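PDB 3JS9: nucleoside diphosphate kinase family protein from Babesia bovis, which probably transfers the terminal phosphate of a nucleoside triphosphate to a nucleoside diphosphate, with magnesium as cofactor, as a nucleoside diphosphate kinase. Local coordinates for residues A[9-14]-A[80-85]. Residues are numbered along the deposited sequence; the frame is centred on the assembly and turned at random.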
# COMPACT_ATOMS: atom_id res chain seq x y z
N MET A 9 17.86 -6.96 -24.37
CA MET A 9 16.62 -7.75 -24.14
C MET A 9 16.90 -9.12 -23.51
O MET A 9 17.48 -9.99 -24.14
CB MET A 9 15.78 -7.91 -25.40
CG MET A 9 14.42 -8.66 -25.14
SD MET A 9 13.08 -7.65 -24.37
CE MET A 9 12.97 -6.29 -25.53
N GLU A 10 16.47 -9.30 -22.26
CA GLU A 10 16.98 -10.38 -21.45
C GLU A 10 15.85 -11.08 -20.74
O GLU A 10 14.72 -10.58 -20.69
CB GLU A 10 17.98 -9.83 -20.40
CG GLU A 10 19.32 -9.32 -20.95
CD GLU A 10 20.15 -8.51 -19.93
OE1 GLU A 10 19.82 -8.43 -18.72
OE2 GLU A 10 21.17 -7.94 -20.35
N ARG A 11 16.15 -12.24 -20.17
CA ARG A 11 15.24 -12.89 -19.24
C ARG A 11 16.04 -13.24 -18.01
O ARG A 11 17.18 -13.73 -18.14
CB ARG A 11 14.70 -14.17 -19.85
CG ARG A 11 13.65 -13.91 -20.87
CD ARG A 11 13.28 -15.16 -21.65
NE ARG A 11 12.18 -14.84 -22.55
CZ ARG A 11 11.47 -15.72 -23.24
NH1 ARG A 11 11.73 -17.03 -23.13
NH2 ARG A 11 10.49 -15.30 -24.02
N THR A 12 15.44 -13.06 -16.83
CA THR A 12 16.11 -13.37 -15.60
C THR A 12 15.30 -14.33 -14.73
O THR A 12 14.06 -14.35 -14.77
CB THR A 12 16.49 -12.09 -14.82
OG1 THR A 12 17.37 -12.45 -13.75
CG2 THR A 12 15.25 -11.36 -14.24
N TYR A 13 15.99 -15.15 -13.95
CA TYR A 13 15.30 -16.08 -13.12
C TYR A 13 15.20 -15.48 -11.72
O TYR A 13 16.21 -15.05 -11.14
CB TYR A 13 16.01 -17.43 -13.12
CG TYR A 13 15.37 -18.39 -12.16
CD1 TYR A 13 14.10 -18.89 -12.40
CD2 TYR A 13 16.03 -18.77 -10.97
CE1 TYR A 13 13.48 -19.75 -11.48
CE2 TYR A 13 15.42 -19.63 -10.06
CZ TYR A 13 14.14 -20.12 -10.33
OH TYR A 13 13.52 -20.97 -9.43
N ILE A 14 13.97 -15.40 -11.20
CA ILE A 14 13.74 -14.83 -9.88
C ILE A 14 13.03 -15.91 -9.02
O ILE A 14 12.04 -16.51 -9.47
CB ILE A 14 12.86 -13.49 -9.95
CG1 ILE A 14 13.43 -12.44 -10.94
CG2 ILE A 14 12.53 -12.90 -8.54
CD1 ILE A 14 14.76 -11.69 -10.56
N CYS A 80 8.87 -19.87 -8.26
CA CYS A 80 9.76 -19.66 -9.40
C CYS A 80 9.14 -18.74 -10.41
O CYS A 80 7.96 -18.88 -10.71
CB CYS A 80 10.03 -20.98 -10.12
SG CYS A 80 10.51 -22.39 -9.08
N MET A 81 9.95 -17.84 -10.99
CA MET A 81 9.51 -16.89 -12.02
C MET A 81 10.59 -16.65 -13.03
O MET A 81 11.78 -16.77 -12.70
CB MET A 81 9.14 -15.52 -11.41
CG MET A 81 7.94 -15.56 -10.47
SD MET A 81 7.93 -14.07 -9.48
CE MET A 81 9.05 -14.49 -8.10
N ILE A 82 10.19 -16.33 -14.27
CA ILE A 82 11.11 -15.74 -15.25
C ILE A 82 10.47 -14.43 -15.70
O ILE A 82 9.28 -14.40 -15.97
CB ILE A 82 11.31 -16.61 -16.49
CG1 ILE A 82 12.06 -17.88 -16.14
CG2 ILE A 82 12.04 -15.82 -17.63
CD1 ILE A 82 12.21 -18.85 -17.37
N TRP A 83 11.27 -13.37 -15.76
CA TRP A 83 10.83 -12.05 -16.15
C TRP A 83 11.67 -11.55 -17.32
O TRP A 83 12.88 -11.78 -17.36
CB TRP A 83 10.96 -11.09 -14.97
CG TRP A 83 9.97 -11.33 -13.90
CD1 TRP A 83 10.11 -12.14 -12.81
CD2 TRP A 83 8.66 -10.76 -13.82
NE1 TRP A 83 8.96 -12.11 -12.05
CE2 TRP A 83 8.05 -11.28 -12.66
CE3 TRP A 83 7.93 -9.88 -14.63
CZ2 TRP A 83 6.75 -10.94 -12.27
CZ3 TRP A 83 6.63 -9.53 -14.24
CH2 TRP A 83 6.06 -10.06 -13.07
N GLU A 84 11.03 -10.82 -18.23
CA GLU A 84 11.63 -10.41 -19.48
C GLU A 84 11.68 -8.90 -19.62
O GLU A 84 10.74 -8.21 -19.23
CB GLU A 84 10.85 -11.03 -20.65
CG GLU A 84 11.31 -10.61 -22.03
CD GLU A 84 10.60 -11.36 -23.12
OE1 GLU A 84 9.68 -10.80 -23.75
OE2 GLU A 84 10.98 -12.53 -23.36
N GLY A 85 12.77 -8.38 -20.21
CA GLY A 85 12.83 -6.96 -20.56
C GLY A 85 14.25 -6.50 -20.87
O GLY A 85 15.19 -7.25 -20.67
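R11 and E84 rise side by side from neighbouring antiparallel strands. Side-on, R11 NE meets E84 OE2 at 2.7 Å, and R11 NH2 reaches the same OE2 at 2.9 Å, so one oxygen takes both N-H groups of this salt bridge. It lies in the guanidinium plane, and the carboxylate is turned only 17° from it. E84 CG stands anti to the backbone N (chi1 175°), which, with the chain of R11 extended from CG to NE, sets the two charged ends level. On the same face, the ring of Y13 lies with its edge toward I82 CG1 and C80 CB; Y13 CE1 is 3.9 Å from C80 CB. W138 of helix 128-138 stacks on that ring, and the Y13 side chain lies near H123, the predicted phosphohistidine. On the other face I14 packs against two residues of strand 78-85: the side chains of I14 and W83 cross at about a right angle, with I14 CG1 3.8 Å from W83 CD1, while I14 CG2 meets M81 CE at 3.9 Å. A weak bond from W83 NE1 to M81 SD, 3.4 Å, ties the indole edge to the thioether, and F33 of helix 26-36 stacks on W83. Paired backbone bonds join E10 with G85, T12 with W83 and I14 with M81. Strands 10-16 and 78-85 are the central pair of the four-stranded antiparallel sheet, flanked by 39-46 and 122-124, with helices on both faces: the ferredoxin-like alpha/beta sandwich of nucleoside diphosphate kinases.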